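Local coordinates for protein isomerase/lactonizing enzyme (Agrobacterium tumefaciens, PDB 1RVK) that is of unknown function but binds magnesium and belongs to the mandelate racemase/muconate lactonizing enzyme family of the enolase superfamily, consistent with an isomerase or lactonizing role, at residues R80-L85 with R99-V104; D200-I205 with N324-E329. One frame throughout, in Å; residues are numbered along the deposited sequence.

Interaction 1 lies in the N-terminal capping domain and interaction 2 in the barrel domain, on opposite sides of the centre of the chain. Their centres are 30 Å apart and their nearest atoms about 13 Å apart, so neither touches the other. Interaction 2 is the one nearer the metal site: the side chain of M204 is about 10 Å from the bound magnesium ion, and its strand 202-206 ends in D206, which with E232 and E258 makes up the metal site. Interaction 1 still reaches the barrel domain, because W82 hydrogen-bonds to G287. It packs two cap helices, whereas interaction 2 fills the barrel near the starts of its strands, its arginine end partly exposed.

Interaction 1. Residues R80-L85 with R99-V104; sequences RLWQDL and RTLAVV
The indole nitrogen of W82 has two kinds of neighbour: NE1 gives its N-H to the carbonyl oxygen of G287 in the barrel domain, while L101 CD1 sits 3.9 Å from NE1 across the helix pair. The hydrogen bond satisfies the one polar atom of a buried side chain and would restrain the rotation of the indole. The methyl lies over a face of the ring: L101 CD1 is 4.2 Å from the centroid of the five-membered ring of W82 and 21° off its normal, displaced toward the rim, which is consistent with a CH-pi contact. The two side chains cross at about a right angle. The indole gets over L101 because chi1 of W82, -170°, turns its CG away from the backbone N.

On the other part of the interface the contact is purely aliphatic. L85 and L101 run past each other in opposite directions, with L85 CB 4.2 Å from L101 CD2. The still closer approach of L85 CB to L101 CD1 in the model is doubtful, so the placing of that methyl, and with it the exact distance to the indole, is uncertain. L85 CD2 meets V104 CG1 tip to tip at 4.1 Å. No hydrogen bond joins the two segments, and all four touching residues are buried. L85 also packs on V69, and V104 on L70, so helix 59-70 closes over the leucine-valine end, whereas W82 leans on K263, H264 and W265.

The local axes approach to 10.7 Å, with 163° between their N-to-C directions, evidence of a nearly antiparallel pair formed by helices 78-89 and 98-116. Such a helical bundle beside a three-stranded antiparallel sheet is the capping domain of the enolase superfamily, here joined to its barrel through W82.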
ATOM      1  N   ARG A  80     -14.646  11.240  15.089  1.00 11.89           N
ATOM      2  CA  ARG A  80     -15.357  10.613  16.198  1.00 12.52           C
ATOM      3  C   ARG A  80     -15.615   9.138  15.921  1.00 12.16           C
ATOM      4  O   ARG A  80     -15.461   8.299  16.806  1.00 14.02           O
ATOM      5  CB  ARG A  80     -16.692  11.319  16.459  1.00 13.67           C
ATOM      6  CG  ARG A  80     -17.525  10.665  17.566  1.00 17.22           C
ATOM      7  CD  ARG A  80     -18.694  11.550  17.978  1.00 24.09           C
ATOM      8  NE  ARG A  80     -19.649  11.774  16.895  1.00 26.34           N
ATOM      9  CZ  ARG A  80     -20.548  10.883  16.486  1.00 30.91           C
ATOM     10  NH1 ARG A  80     -20.623   9.691  17.067  1.00 31.43           N
ATOM     11  NH2 ARG A  80     -21.381  11.187  15.499  1.00 29.95           N
ATOM     12  N   LEU A  81     -15.993   8.819  14.688  1.00 11.31           N
ATOM     13  CA  LEU A  81     -16.276   7.433  14.338  1.00 11.94           C
ATOM     14  C   LEU A  81     -15.012   6.574  14.318  1.00 12.14           C
ATOM     15  O   LEU A  81     -15.034   5.421  14.753  1.00 11.08           O
ATOM     16  CB  LEU A  81     -17.005   7.371  12.991  1.00 12.67           C
ATOM     17  CG  LEU A  81     -18.356   8.101  12.999  1.00 13.65           C
ATOM     18  CD1 LEU A  81     -18.995   8.051  11.617  1.00 15.11           C
ATOM     19  CD2 LEU A  81     -19.272   7.460  14.024  1.00 17.36           C
ATOM     20  N   TRP A  82     -13.908   7.137  13.831  1.00 11.51           N
ATOM     21  CA  TRP A  82     -12.657   6.387  13.791  1.00 11.68           C
ATOM     22  C   TRP A  82     -12.201   6.113  15.217  1.00 12.26           C
ATOM     23  O   TRP A  82     -11.793   5.000  15.547  1.00 11.79           O
ATOM     24  CB  TRP A  82     -11.564   7.174  13.060  1.00 11.30           C
ATOM     25  CG  TRP A  82     -10.337   6.351  12.791  1.00 12.68           C
ATOM     26  CD1 TRP A  82     -10.109   5.542  11.713  1.00 13.95           C
ATOM     27  CD2 TRP A  82      -9.200   6.205  13.649  1.00 13.25           C
ATOM     28  NE1 TRP A  82      -8.900   4.898  11.847  1.00 13.10           N
ATOM     29  CE2 TRP A  82      -8.321   5.287  13.027  1.00 13.54           C
ATOM     30  CE3 TRP A  82      -8.837   6.759  14.885  1.00 13.23           C
ATOM     31  CZ2 TRP A  82      -7.102   4.908  13.601  1.00 13.73           C
ATOM     32  CZ3 TRP A  82      -7.623   6.380  15.458  1.00 14.38           C
ATOM     33  CH2 TRP A  82      -6.772   5.463  14.813  1.00 13.79           C
ATOM     34  N   GLN A  83     -12.273   7.134  16.067  1.00 11.10           N
ATOM     35  CA  GLN A  83     -11.856   6.971  17.452  1.00 12.26           C
ATOM     36  C   GLN A  83     -12.740   5.962  18.179  1.00 12.17           C
ATOM     37  O   GLN A  83     -12.256   5.226  19.039  1.00 12.88           O
ATOM     38  CB  GLN A  83     -11.868   8.324  18.180  1.00 13.95           C
ATOM     39  CG  GLN A  83     -10.875   9.355  17.612  1.00 14.56           C
ATOM     40  CD  GLN A  83      -9.410   9.083  17.970  1.00 18.16           C
ATOM     41  OE1 GLN A  83      -8.506   9.790  17.511  1.00 19.19           O
ATOM     42  NE2 GLN A  83      -9.174   8.070  18.792  1.00 15.89           N
ATOM     43  N   ASP A  84     -14.028   5.910  17.838  1.00 13.44           N
ATOM     44  CA  ASP A  84     -14.922   4.943  18.483  1.00 13.60           C
ATOM     45  C   ASP A  84     -14.501   3.516  18.144  1.00 13.97           C
ATOM     46  O   ASP A  84     -14.510   2.639  19.005  1.00 14.70           O
ATOM     47  CB  ASP A  84     -16.381   5.135  18.053  1.00 14.62           C
ATOM     48  CG  ASP A  84     -17.063   6.294  18.765  1.00 17.84           C
ATOM     49  OD1 ASP A  84     -16.611   6.693  19.862  1.00 18.19           O
ATOM     50  OD2 ASP A  84     -18.073   6.796  18.229  1.00 18.13           O
ATOM     51  N   LEU A  85     -14.150   3.285  16.882  1.00 13.41           N
ATOM     52  CA  LEU A  85     -13.717   1.963  16.434  1.00 14.57           C
ATOM     53  C   LEU A  85     -12.366   1.603  17.053  1.00 13.64           C
ATOM     54  O   LEU A  85     -12.147   0.466  17.474  1.00 14.90           O
ATOM     55  CB  LEU A  85     -13.589   1.941  14.910  1.00 16.23           C
ATOM     56  CG  LEU A  85     -14.606   1.285  13.967  1.00 21.07           C
ATOM     57  CD1 LEU A  85     -15.815   0.761  14.698  1.00 20.58           C
ATOM     58  CD2 LEU A  85     -14.990   2.299  12.908  1.00 20.99           C
ATOM     59  N   ARG A  99      -7.090  -3.304   9.520  1.00 13.62           N
ATOM     60  CA  ARG A  99      -7.598  -3.494   8.168  1.00 13.88           C
ATOM     61  C   ARG A  99      -9.089  -3.170   8.109  1.00 13.63           C
ATOM     62  O   ARG A  99      -9.560  -2.575   7.142  1.00 12.28           O
ATOM     63  CB  ARG A  99      -7.354  -4.930   7.687  1.00 15.20           C
ATOM     64  CG  ARG A  99      -5.913  -5.217   7.274  1.00 17.52           C
ATOM     65  CD  ARG A  99      -5.465  -4.300   6.140  1.00 20.70           C
ATOM     66  NE  ARG A  99      -6.118  -4.601   4.867  1.00 24.16           N
ATOM     67  CZ  ARG A  99      -5.801  -5.626   4.082  1.00 27.55           C
ATOM     68  NH1 ARG A  99      -6.453  -5.820   2.943  1.00 29.22           N
ATOM     69  NH2 ARG A  99      -4.825  -6.455   4.426  1.00 26.12           N
ATOM     70  N   THR A 100      -9.840  -3.563   9.136  1.00 12.97           N
ATOM     71  CA  THR A 100     -11.273  -3.265   9.150  1.00 13.30           C
ATOM     72  C   THR A 100     -11.470  -1.755   9.310  1.00 13.33           C
ATOM     73  O   THR A 100     -12.328  -1.156   8.664  1.00 13.16           O
ATOM     74  CB  THR A 100     -12.000  -3.999  10.302  1.00 12.98           C
ATOM     75  OG1 THR A 100     -11.928  -5.412  10.087  1.00 12.74           O
ATOM     76  CG2 THR A 100     -13.466  -3.588  10.361  1.00 13.09           C
ATOM     77  N   LEU A 101     -10.670  -1.139  10.175  1.00 12.30           N
ATOM     78  CA  LEU A 101     -10.758   0.301  10.381  1.00 12.93           C
ATOM     79  C   LEU A 101     -10.489   1.044   9.072  1.00 12.95           C
ATOM     80  O   LEU A 101     -11.149   2.034   8.760  1.00 13.90           O
ATOM     81  CB  LEU A 101      -9.733   0.748  11.431  1.00 14.62           C
ATOM     82  CG  LEU A 101     -10.077   0.686  12.923  1.00 18.74           C
ATOM     83  CD1 LEU A 101     -10.972   1.855  13.257  1.00 22.35           C
ATOM     84  CD2 LEU A 101     -10.733  -0.637  13.283  1.00 18.19           C
ATOM     85  N   ALA A 102      -9.513   0.560   8.308  1.00 10.93           N
ATOM     86  CA  ALA A 102      -9.143   1.198   7.049  1.00 12.43           C
ATOM     87  C   ALA A 102     -10.260   1.218   6.014  1.00 12.80           C
ATOM     88  O   ALA A 102     -10.509   2.250   5.387  1.00 14.21           O
ATOM     89  CB  ALA A 102      -7.911   0.516   6.459  1.00 11.57           C
ATOM     90  N   VAL A 103     -10.933   0.086   5.833  1.00 12.85           N
ATOM     91  CA  VAL A 103     -12.000   0.012   4.840  1.00 13.31           C
ATOM     92  C   VAL A 103     -13.181   0.894   5.225  1.00 14.29           C
ATOM     93  O   VAL A 103     -13.768   1.562   4.374  1.00 14.03           O
ATOM     94  CB  VAL A 103     -12.494  -1.436   4.648  1.00 15.34           C
ATOM     95  CG1 VAL A 103     -13.371  -1.520   3.396  1.00 15.79           C
ATOM     96  CG2 VAL A 103     -11.311  -2.370   4.520  1.00 21.51           C
ATOM     97  N   VAL A 104     -13.526   0.900   6.507  1.00 13.24           N
ATOM     98  CA  VAL A 104     -14.637   1.716   6.977  1.00 13.28           C
ATOM     99  C   VAL A 104     -14.322   3.203   6.809  1.00 13.20           C
ATOM    100  O   VAL A 104     -15.153   3.974   6.328  1.00 12.14           O
ATOM    101  CB  VAL A 104     -14.949   1.432   8.459  1.00 13.27           C
ATOM    102  CG1 VAL A 104     -16.033   2.376   8.952  1.00 12.94           C
ATOM    103  CG2 VAL A 104     -15.396  -0.011   8.628  1.00 15.57           C
TER

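Interaction 2. Residues D200-I205 with N324-E329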
ATOM      1  N   ASP A 200      21.127   7.218 -13.215  1.00 29.35           N
ATOM      2  CA  ASP A 200      20.098   8.253 -13.129  1.00 30.25           C
ATOM      3  C   ASP A 200      18.698   7.804 -12.711  1.00 28.03           C
ATOM      4  O   ASP A 200      17.842   8.632 -12.408  1.00 30.38           O
ATOM      5  CB  ASP A 200      20.030   9.008 -14.456  1.00 36.10           C
ATOM      6  CG  ASP A 200      21.302   9.784 -14.744  1.00 40.53           C
ATOM      7  OD1 ASP A 200      21.471  10.253 -15.889  1.00 43.62           O
ATOM      8  OD2 ASP A 200      22.129   9.928 -13.818  1.00 43.31           O
ATOM      9  N   ILE A 201      18.457   6.500 -12.702  1.00 21.49           N
ATOM     10  CA  ILE A 201      17.161   5.979 -12.288  1.00 18.01           C
ATOM     11  C   ILE A 201      17.262   5.699 -10.788  1.00 15.52           C
ATOM     12  O   ILE A 201      18.245   5.125 -10.334  1.00 15.75           O
ATOM     13  CB  ILE A 201      16.820   4.674 -13.047  1.00 16.59           C
ATOM     14  CG1 ILE A 201      16.686   4.970 -14.545  1.00 18.61           C
ATOM     15  CG2 ILE A 201      15.535   4.061 -12.506  1.00 17.71           C
ATOM     16  CD1 ILE A 201      15.573   5.951 -14.894  1.00 18.15           C
ATOM     17  N   ARG A 202      16.263   6.121 -10.018  1.00 13.85           N
ATOM     18  CA  ARG A 202      16.287   5.893  -8.577  1.00 12.95           C
ATOM     19  C   ARG A 202      15.913   4.444  -8.271  1.00 12.34           C
ATOM     20  O   ARG A 202      14.943   3.913  -8.816  1.00 12.10           O
ATOM     21  CB  ARG A 202      15.347   6.877  -7.869  1.00 13.27           C
ATOM     22  CG  ARG A 202      15.904   8.303  -7.835  1.00 16.21           C
ATOM     23  CD  ARG A 202      14.892   9.313  -7.306  1.00 19.73           C
ATOM     24  NE  ARG A 202      15.446  10.664  -7.259  1.00 22.08           N
ATOM     25  CZ  ARG A 202      16.243  11.113  -6.292  1.00 25.26           C
ATOM     26  NH1 ARG A 202      16.579  10.319  -5.284  1.00 25.61           N
ATOM     27  NH2 ARG A 202      16.702  12.357  -6.333  1.00 26.31           N
ATOM     28  N   LEU A 203      16.696   3.810  -7.401  1.00 10.92           N
ATOM     29  CA  LEU A 203      16.483   2.406  -7.057  1.00 10.41           C
ATOM     30  C   LEU A 203      16.330   2.152  -5.570  1.00 13.38           C
ATOM     31  O   LEU A 203      17.002   2.774  -4.745  1.00 12.95           O
ATOM     32  CB  LEU A 203      17.646   1.559  -7.578  1.00 11.38           C
ATOM     33  CG  LEU A 203      17.871   1.571  -9.090  1.00  9.32           C
ATOM     34  CD1 LEU A 203      19.087   0.713  -9.448  1.00 12.12           C
ATOM     35  CD2 LEU A 203      16.630   1.040  -9.776  1.00 10.78           C
HETATM   36  N   MSE A 204      15.450   1.213  -5.235  1.00 12.27           N
HETATM   37  CA  MSE A 204      15.218   0.855  -3.851  1.00 12.11           C
HETATM   38  C   MSE A 204      15.006  -0.640  -3.707  1.00 12.21           C
HETATM   39  O   MSE A 204      14.705  -1.333  -4.683  1.00 11.12           O
HETATM   40  CB  MSE A 204      14.031   1.642  -3.307  1.00 15.06           C
HETATM   41  CG  MSE A 204      14.322   3.137  -3.308  1.00 17.51           C
HETATM   42 SE   MSE A 204      13.587   4.003  -4.852  1.00 36.54          SE
HETATM   43  CE  MSE A 204      11.897   3.943  -3.998  1.00  1.00           C
ATOM     44  N   ILE A 205      15.181  -1.141  -2.490  1.00 11.44           N
ATOM     45  CA  ILE A 205      15.038  -2.567  -2.234  1.00 13.67           C
ATOM     46  C   ILE A 205      14.245  -2.851  -0.972  1.00 13.07           C
ATOM     47  O   ILE A 205      14.476  -2.244   0.074  1.00 13.85           O
ATOM     48  CB  ILE A 205      16.435  -3.252  -2.122  1.00 14.28           C
ATOM     49  CG1 ILE A 205      16.286  -4.708  -1.675  1.00 17.12           C
ATOM     50  CG2 ILE A 205      17.316  -2.492  -1.145  1.00 13.74           C
ATOM     51  CD1 ILE A 205      15.728  -5.623  -2.725  1.00 19.57           C
ATOM     52  N   ASN A 324       5.329  16.009   1.640  1.00 13.06           N
ATOM     53  CA  ASN A 324       6.476  15.216   2.070  1.00 13.38           C
ATOM     54  C   ASN A 324       6.451  13.723   1.785  1.00 13.03           C
ATOM     55  O   ASN A 324       6.601  12.900   2.686  1.00 11.40           O
ATOM     56  CB  ASN A 324       6.749  15.453   3.561  1.00 12.20           C
ATOM     57  CG  ASN A 324       5.604  15.013   4.452  1.00 12.42           C
ATOM     58  OD1 ASN A 324       5.830  14.422   5.512  1.00 13.76           O
ATOM     59  ND2 ASN A 324       4.373  15.310   4.045  1.00 10.70           N
ATOM     60  N   CYS A 325       6.274  13.389   0.515  1.00 13.57           N
ATOM     61  CA  CYS A 325       6.249  12.008   0.052  1.00 14.96           C
ATOM     62  C   CYS A 325       6.762  12.075  -1.379  1.00 14.61           C
ATOM     63  O   CYS A 325       6.169  12.745  -2.220  1.00 14.69           O
ATOM     64  CB  CYS A 325       4.820  11.457   0.080  1.00 17.55           C
ATOM     65  SG  CYS A 325       4.668   9.775  -0.541  1.00 21.48           S
ATOM     66  N   ARG A 326       7.867  11.395  -1.656  1.00 13.87           N
ATOM     67  CA  ARG A 326       8.446  11.436  -2.989  1.00 14.33           C
ATOM     68  C   ARG A 326       7.655  10.684  -4.056  1.00 13.75           C
ATOM     69  O   ARG A 326       7.592  11.125  -5.207  1.00 13.46           O
ATOM     70  CB  ARG A 326       9.887  10.907  -2.946  1.00 16.06           C
ATOM     71  CG  ARG A 326      10.664  11.084  -4.240  1.00 21.10           C
ATOM     72  CD  ARG A 326      12.040  10.416  -4.159  1.00 25.61           C
ATOM     73  NE  ARG A 326      12.980  11.131  -3.296  1.00 28.82           N
ATOM     74  CZ  ARG A 326      13.677  12.197  -3.674  1.00 30.73           C
ATOM     75  NH1 ARG A 326      14.509  12.786  -2.826  1.00 30.51           N
ATOM     76  NH2 ARG A 326      13.549  12.672  -4.906  1.00 32.41           N
ATOM     77  N   TRP A 327       7.026   9.574  -3.681  1.00 13.02           N
ATOM     78  CA  TRP A 327       6.306   8.771  -4.667  1.00 12.88           C
ATOM     79  C   TRP A 327       4.957   8.189  -4.304  1.00 14.68           C
ATOM     80  O   TRP A 327       4.518   8.203  -3.156  1.00 13.84           O
ATOM     81  CB  TRP A 327       7.120   7.539  -5.067  1.00 12.83           C
ATOM     82  CG  TRP A 327       8.594   7.663  -5.165  1.00 11.41           C
ATOM     83  CD1 TRP A 327       9.504   7.531  -4.152  1.00 11.31           C
ATOM     84  CD2 TRP A 327       9.346   7.789  -6.369  1.00 11.38           C
ATOM     85  NE1 TRP A 327      10.783   7.552  -4.660  1.00 12.20           N
ATOM     86  CE2 TRP A 327      10.714   7.711  -6.020  1.00 13.20           C
ATOM     87  CE3 TRP A 327       8.998   7.954  -7.716  1.00 10.82           C
ATOM     88  CZ2 TRP A 327      11.734   7.793  -6.974  1.00 13.08           C
ATOM     89  CZ3 TRP A 327      10.011   8.034  -8.663  1.00 14.14           C
ATOM     90  CH2 TRP A 327      11.363   7.953  -8.287  1.00 13.73           C
ATOM     91  N   TYR A 328       4.340   7.628  -5.339  1.00 14.61           N
ATOM     92  CA  TYR A 328       3.105   6.869  -5.228  1.00 13.65           C
ATOM     93  C   TYR A 328       3.667   5.506  -5.626  1.00 13.70           C
ATOM     94  O   TYR A 328       4.450   5.413  -6.577  1.00 13.52           O
ATOM     95  CB  TYR A 328       2.057   7.305  -6.251  1.00 12.11           C
ATOM     96  CG  TYR A 328       0.992   6.253  -6.500  1.00 10.57           C
ATOM     97  CD1 TYR A 328       0.956   5.540  -7.699  1.00 10.07           C
ATOM     98  CD2 TYR A 328       0.012   5.977  -5.542  1.00 10.38           C
ATOM     99  CE1 TYR A 328      -0.030   4.586  -7.945  1.00 11.21           C
ATOM    100  CE2 TYR A 328      -0.982   5.021  -5.775  1.00 12.33           C
ATOM    101  CZ  TYR A 328      -0.997   4.333  -6.983  1.00 12.48           C
ATOM    102  OH  TYR A 328      -1.988   3.415  -7.246  1.00 12.10           O
ATOM    103  N   GLU A 329       3.308   4.467  -4.885  1.00 12.81           N
ATOM    104  CA  GLU A 329       3.803   3.123  -5.172  1.00 11.75           C
ATOM    105  C   GLU A 329       2.876   2.431  -6.159  1.00 12.79           C
ATOM    106  O   GLU A 329       1.746   2.090  -5.818  1.00 12.91           O
ATOM    107  CB  GLU A 329       3.895   2.313  -3.875  1.00 11.17           C
ATOM    108  CG  GLU A 329       4.488   0.933  -4.065  1.00 11.90           C
ATOM    109  CD  GLU A 329       4.802   0.237  -2.757  1.00 13.90           C
ATOM    110  OE1 GLU A 329       5.376  -0.869  -2.816  1.00 11.81           O
ATOM    111  OE2 GLU A 329       4.480   0.791  -1.678  1.00 13.72           O
TER
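R202 and M204 reach from strand 202-206 across the inside of the enolase-superfamily barrel to W327, just ahead of strand 328-333. The strands are not paired with each other, since 130-137 and 167-171 come between them in the sheet, and the CA atoms of R202 and W327 are 11.1 Å apart; side chains alone bridge that gap. Because both strands are met near their starts, the contact lies toward the end of the barrel away from the metal ligand D206.

The tight, buried part is the packing round the indole. R202 CD lies 3.5 Å from W327 CZ2, and R202 CB touches the same ring carbon, so the arginine's methylenes pack obliquely against the six-membered ring. The CE methyl of M204, a selenomethionine, touches W327 NE1 at 3.8 Å; its SE stands looser, 5.3 Å from the five-membered ring centroid and 49° off the normal, an oblique Met-aromatic contact. From the same loop, R326 CG lies 3.6 Å above the W327 ring plane, displaced toward the rim, and E307 accepts the backbone N-H groups of R326 and W327, which would hold this loop in place.

The partly exposed side is close but has no bond across it. Here the guanidinium groups of R202 and R326 stack, centres 3.8 Å apart and planes at 20°. D229 forms a salt bridge with R202 NH1 and probably offsets part of the like-charge cost. R202 is extended from CG to NE, whereas R326 bends at chi3 (-72°), bringing its NH2 over the centre of the R202 guanidinium, 3.4 Å from R202 CZ.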